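Cytochrome c6 (PDB 4EIE) probably carries electrons as a small heme c protein of the cytochrome c6 family, in cyanobacterial electron transport. Local coordinates at residues A48-V51 and N57-A60; T42-I47 and E69-S74. All coordinates share one frame; numbering follows the deposited sequence.

Interaction 1 (A48-V51 and N57-A60). With HEC (heme c), chain B.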
loop_
_atom_site.group_PDB
_atom_site.type_symbol
_atom_site.label_atom_id
_atom_site.label_comp_id
_atom_site.label_asym_id
_atom_site.label_seq_id
_atom_site.Cartn_x
_atom_site.Cartn_y
_atom_site.Cartn_z
ATOM N N ALA A 48 0.705 7.132 0.744
ATOM C CA ALA A 48 1.424 7.405 1.974
ATOM C C ALA A 48 0.485 7.896 3.053
ATOM O O ALA A 48 0.640 7.538 4.213
ATOM C CB ALA A 48 2.538 8.433 1.727
ATOM N N ASN A 49 -0.506 8.712 2.693
ATOM C CA ASN A 49 -1.446 9.195 3.719
ATOM C C ASN A 49 -2.185 8.040 4.345
ATOM O O ASN A 49 -2.381 8.007 5.569
ATOM C CB ASN A 49 -2.419 10.193 3.119
ATOM C CG ASN A 49 -1.789 11.556 2.851
ATOM O OD1 ASN A 49 -0.750 11.870 3.379
ATOM N ND2 ASN A 49 -2.471 12.353 2.041
ATOM N N LEU A 50 -2.647 7.086 3.547
ATOM C CA LEU A 50 -3.352 5.909 4.055
ATOM C C LEU A 50 -2.424 5.063 4.909
ATOM O O LEU A 50 -2.795 4.612 5.985
ATOM C CB LEU A 50 -3.913 5.104 2.942
ATOM C CG LEU A 50 -4.567 3.777 3.347
ATOM C CD1 LEU A 50 -5.667 3.927 4.371
ATOM C CD2 LEU A 50 -5.028 3.019 2.159
ATOM N N VAL A 51 -1.215 4.787 4.426
ATOM C CA VAL A 51 -0.304 3.952 5.203
ATOM C C VAL A 51 -0.031 4.592 6.530
ATOM O O VAL A 51 0.055 3.922 7.557
ATOM C CB VAL A 51 0.984 3.732 4.389
ATOM C CG1 VAL A 51 2.039 3.079 5.230
ATOM C CG2 VAL A 51 0.684 2.824 3.164
ATOM N N ASN A 57 -10.038 -1.568 9.184
ATOM C CA ASN A 57 -9.312 -2.676 9.726
ATOM C C ASN A 57 -7.829 -2.695 9.365
ATOM O O ASN A 57 -7.137 -3.598 9.805
ATOM C CB ASN A 57 -10.019 -3.982 9.369
ATOM C CG ASN A 57 -11.350 -4.107 10.056
ATOM O OD1 ASN A 57 -11.469 -3.790 11.242
ATOM N ND2 ASN A 57 -12.353 -4.528 9.301
ATOM N N MET A 58 -7.367 -1.742 8.541
ATOM C CA MET A 58 -5.938 -1.591 8.295
ATOM C C MET A 58 -5.342 -0.685 9.346
ATOM O O MET A 58 -5.803 0.441 9.573
ATOM C CB MET A 58 -5.682 -1.021 6.909
ATOM C CG MET A 58 -4.197 -0.906 6.600
ATOM S SD MET A 58 -3.943 -0.399 4.890
ATOM C CE MET A 58 -2.394 0.520 5.067
ATOM N N SER A 59 -4.269 -1.156 9.966
ATOM C CA SER A 59 -3.576 -0.384 10.988
ATOM C C SER A 59 -2.963 0.880 10.402
ATOM O O SER A 59 -2.620 0.965 9.232
ATOM C CB SER A 59 -2.371 -1.200 11.505
ATOM O OG SER A 59 -2.794 -2.306 12.273
ATOM N N ALA A 60 -2.746 1.830 11.287
ATOM C CA ALA A 60 -1.822 2.956 11.035
ATOM C C ALA A 60 -0.391 2.469 11.117
ATOM O O ALA A 60 -0.040 1.680 11.992
ATOM C CB ALA A 60 -2.069 4.021 12.078
HETATM FE FE HEC B . -3.594 -2.229 3.473
HETATM C CHA HEC B . -6.371 -0.936 2.054
HETATM C CHB HEC B . -1.646 -0.353 1.399
HETATM C CHC HEC B . -0.810 -3.243 5.148
HETATM C CHD HEC B . -5.490 -4.377 5.254
HETATM N NA HEC B . -3.952 -0.972 1.990
HETATM C C1A HEC B . -5.176 -0.580 1.500
HETATM C C2A HEC B . -5.022 0.309 0.391
HETATM C C3A HEC B . -3.682 0.489 0.213
HETATM C C4A HEC B . -3.026 -0.288 1.223
HETATM C CMA HEC B . -2.978 1.358 -0.792
HETATM C CAA HEC B . -6.148 0.890 -0.429
HETATM C CBA HEC B . -6.609 -0.106 -1.488
HETATM C CGA HEC B . -7.833 0.302 -2.253
HETATM O O1A HEC B . -8.549 1.231 -1.877
HETATM O O2A HEC B . -8.180 -0.378 -3.289
HETATM N NB HEC B . -1.639 -1.854 3.342
HETATM C C1B HEC B . -1.023 -1.069 2.416
HETATM C C2B HEC B . 0.411 -1.039 2.639
HETATM C C3B HEC B . 0.630 -1.769 3.745
HETATM C C4B HEC B . -0.657 -2.304 4.156
HETATM C CMB HEC B . 1.399 -0.358 1.763
HETATM C CAB HEC B . 1.936 -2.086 4.483
HETATM C CBB HEC B . 2.602 -0.894 5.056
HETATM N NC HEC B . -3.249 -3.549 4.926
HETATM C C1C HEC B . -2.030 -3.900 5.413
HETATM C C2C HEC B . -2.139 -5.060 6.250
HETATM C C3C HEC B . -3.432 -5.400 6.267
HETATM C C4C HEC B . -4.144 -4.434 5.454
HETATM C CMC HEC B . -0.938 -5.794 6.824
HETATM C CAC HEC B . -4.110 -6.592 6.937
HETATM C CBC HEC B . -3.896 -6.670 8.375
HETATM N ND HEC B . -5.538 -2.577 3.640
HETATM C C1D HEC B . -6.177 -3.452 4.495
HETATM C C2D HEC B . -7.568 -3.269 4.518
HETATM C C3D HEC B . -7.827 -2.222 3.646
HETATM C C4D HEC B . -6.578 -1.848 3.084
HETATM C CMD HEC B . -8.560 -4.014 5.362
HETATM C CAD HEC B . -9.159 -1.578 3.377
HETATM C CBD HEC B . -9.307 -0.315 4.217
HETATM C CGD HEC B . -10.703 0.228 4.031
HETATM O O1D HEC B . -11.609 -0.071 4.806
HETATM O O2D HEC B . -10.972 0.870 3.040
#

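Interaction 2 (T42-I47 and E69-S74)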
loop_
_atom_site.group_PDB
_atom_site.type_symbol
_atom_site.label_atom_id
_atom_site.label_comp_id
_atom_site.label_asym_id
_atom_site.label_seq_id
_atom_site.Cartn_x
_atom_site.Cartn_y
_atom_site.Cartn_z
ATOM N N THR A 42 -3.550 6.816 -6.651
ATOM C CA THR A 42 -2.881 6.980 -7.926
ATOM C C THR A 42 -1.723 7.988 -7.807
ATOM O O THR A 42 -1.178 8.433 -8.814
ATOM C CB THR A 42 -3.858 7.406 -8.994
ATOM O OG1 THR A 42 -4.429 8.650 -8.567
ATOM C CG2 THR A 42 -4.926 6.395 -9.238
ATOM N N SER A 43 -1.292 8.257 -6.572
ATOM C CA SER A 43 -0.144 9.088 -6.270
ATOM C C SER A 43 0.549 8.521 -5.057
ATOM O O SER A 43 -0.037 7.833 -4.239
ATOM C CB SER A 43 -0.543 10.527 -6.013
ATOM O OG SER A 43 -1.243 10.591 -4.774
ATOM N N VAL A 44 1.838 8.853 -4.948
ATOM C CA VAL A 44 2.584 8.460 -3.769
ATOM C C VAL A 44 1.918 9.092 -2.539
ATOM O O VAL A 44 1.780 8.397 -1.520
ATOM C CB VAL A 44 4.027 8.897 -3.885
ATOM C CG1 VAL A 44 4.787 8.606 -2.571
ATOM C CG2 VAL A 44 4.717 8.185 -5.054
ATOM N N GLU A 45 1.531 10.328 -2.611
ATOM C CA GLU A 45 0.991 11.000 -1.455
ATOM C C GLU A 45 -0.313 10.372 -0.989
ATOM O O GLU A 45 -0.507 10.218 0.217
ATOM C CB GLU A 45 0.741 12.446 -1.829
ATOM C CG GLU A 45 0.114 13.296 -0.809
ATOM N N ALA A 46 -1.202 9.984 -1.901
ATOM C CA ALA A 46 -2.450 9.363 -1.494
ATOM C C ALA A 46 -2.181 8.070 -0.744
ATOM O O ALA A 46 -2.809 7.775 0.276
ATOM C CB ALA A 46 -3.319 9.110 -2.723
ATOM N N ILE A 47 -1.280 7.265 -1.270
ATOM C CA ILE A 47 -0.942 6.011 -0.634
ATOM C C ILE A 47 -0.260 6.201 0.709
ATOM O O ILE A 47 -0.611 5.568 1.690
ATOM C CB ILE A 47 -0.109 5.132 -1.598
ATOM C CG1 ILE A 47 -0.920 4.755 -2.830
ATOM C CG2 ILE A 47 0.402 3.867 -0.901
ATOM C CD1 ILE A 47 -0.091 4.313 -4.014
ATOM N N GLU A 69 10.524 5.201 5.063
ATOM C CA GLU A 69 10.036 3.858 4.750
ATOM C C GLU A 69 8.631 3.944 4.135
ATOM O O GLU A 69 8.314 3.215 3.207
ATOM C CB GLU A 69 9.980 2.992 5.991
ATOM C CG GLU A 69 11.358 2.499 6.437
ATOM C CD GLU A 69 11.309 1.786 7.785
ATOM O OE1 GLU A 69 10.731 2.315 8.750
ATOM O OE2 GLU A 69 11.886 0.673 7.885
ATOM N N ILE A 70 7.782 4.790 4.685
ATOM C CA ILE A 70 6.436 4.972 4.156
ATOM C C ILE A 70 6.477 5.492 2.716
ATOM O O ILE A 70 5.766 5.005 1.855
ATOM C CB ILE A 70 5.580 5.811 5.093
ATOM C CG1 ILE A 70 5.349 5.084 6.409
ATOM C CG2 ILE A 70 4.280 6.206 4.401
ATOM C CD1 ILE A 70 4.679 5.889 7.500
ATOM N N GLN A 71 7.365 6.438 2.451
ATOM C CA GLN A 71 7.513 6.903 1.076
ATOM C C GLN A 71 7.962 5.781 0.170
ATOM O O GLN A 71 7.441 5.660 -0.942
ATOM C CB GLN A 71 8.487 8.085 0.975
ATOM C CG GLN A 71 8.016 9.339 1.612
ATOM C CD GLN A 71 6.824 9.947 0.944
ATOM O OE1 GLN A 71 5.772 10.128 1.579
ATOM N NE2 GLN A 71 6.933 10.208 -0.327
ATOM N N ALA A 72 8.946 4.994 0.609
ATOM C CA ALA A 72 9.457 3.976 -0.249
ATOM C C ALA A 72 8.408 2.897 -0.570
ATOM O O ALA A 72 8.264 2.481 -1.712
ATOM C CB ALA A 72 10.695 3.329 0.361
ATOM N N VAL A 73 7.692 2.436 0.447
ATOM C CA VAL A 73 6.694 1.397 0.197
ATOM C C VAL A 73 5.533 1.977 -0.648
ATOM O O VAL A 73 4.936 1.266 -1.444
ATOM C CB VAL A 73 6.228 0.727 1.481
ATOM C CG1 VAL A 73 5.284 1.596 2.337
ATOM C CG2 VAL A 73 5.566 -0.606 1.159
ATOM N N SER A 74 5.226 3.252 -0.462
ATOM C CA SER A 74 4.167 3.870 -1.207
ATOM C C SER A 74 4.504 3.958 -2.683
ATOM O O SER A 74 3.655 3.717 -3.533
ATOM C CB SER A 74 3.813 5.240 -0.628
ATOM O OG SER A 74 3.271 5.108 0.686
#

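Interaction 1 (A48-V51 and N57-A60)
The methyl end of M58 is where the loop 57-60 meets helix 44-53: CE sits 4.0 Å from V51 CA, and L50 CG and V51 CG2 lie a little further off, on two consecutive residues of the helix. No hydrogen bond joins the two segments, and much of what they share is the heme c lying beneath both. From its root outward, M58 first rests CB over one pyrrole of the macrocycle, 3.5 Å from HEC C1D. With CG anti to the backbone N (chi1 -178°), the chain then runs inward across the porphyrin, and CG passes over the neighbouring pyrrole, 3.3 Å from HEC NC. SD follows and binds the iron, M58 SD to HEC FE being 2.3 Å. At the sulfur the chain bends from full extension (chi3 149°), and CE points away from CB, over the pyrrole of HEC NB, with the two helix residues at its back. Those residues also reach the heme, from the same face. L50 CD2 stands almost straight above a pyrrole edge, 3.2 Å from HEC C2A, a tight apolar contact. V51 CG2 comes down onto the methyl HEC CMB at 3.5 Å, while V51 CG1 lies 4.0 Å from HEC CBB, the end carbon of a thioether-bearing substituent. Backbone hydrogen bonding between V51 and Y61 ties the loop back to the helix just beyond A60. H18 binds the iron from the other face. This is the His/Met-ligated heme pocket of a class I c-type cytochrome, with the methionine loop laid across the distal face.

Interaction 2 (T42-I47 and E69-S74)
V44 and I47, one turn apart on helix 44-53, close on S74 and Q71 of helix 67-82, and the contact across the helices is entirely van der Waals. I47 packs on S74 through its branch methyl and its chain end. The branch methyl is anti to the backbone N (chi1 -64° for CG1), a setting that turns I47 CG2 onto the serine, 3.5 Å from S74 OG and only slightly further from S74 CB. The longer arm ends beside the serine's carbonyl, with I47 CD1 3.8 Å from S74 O. V44 works beside it: CG1 is 4.0 Å from S74 CB, and its backbone oxygen also packs against that carbon. The backbones come close here, with V44 CA and S74 CA 5.5 Å apart, as a small residue such as serine permits. At the more open margin Q71 crosses V44 at about a right angle and lays its amide nitrogen NE2 3.5 Å from V44 CG1. V44 and I47 both continue onto L78 further along helix 67-82.

The hydrogen bonds stay within each helix. S74 OG donates to I70 O one turn back, 2.8 Å away and from above the carbonyl plane, while S74 N reaches the same oxygen from its opposite face. I70 O thus takes two bonds from one residue. On the other helix S43 is the N-cap: its OG accepts from A46 N at 2.9 Å, with a nearly straight N-H to oxygen angle of 161°, tying down the first turn that presents V44 and I47.

The buried serine hydroxyl gives its proton to its own helix, so across the contact its oxygen and CB meet I47 and V44 by packing alone, with no hydrogen bond between the two segments.

Both interactions draw on helix 44-53: 42-47 with 69-74 takes its first turn, and 48-51 with 57-60 the turn that follows. Along the chain both segments of interaction 1 fall between the two segments of interaction 2, and their centres are 11 Å apart. A48 forms the bridge, its CA 3.2 Å from S74 OG and its CB 3.7 Å from Q71 OE1, while V51 CG1 packs 3.9 Å from I70 CG2. The same helix thus leans on helix 67-82 and supplies residues to the heme c pocket. Interaction 2 approaches the pocket through I47, whose side chain lies, between nearest atoms, about 4 Å from the heme and about 7 Å from that of M58.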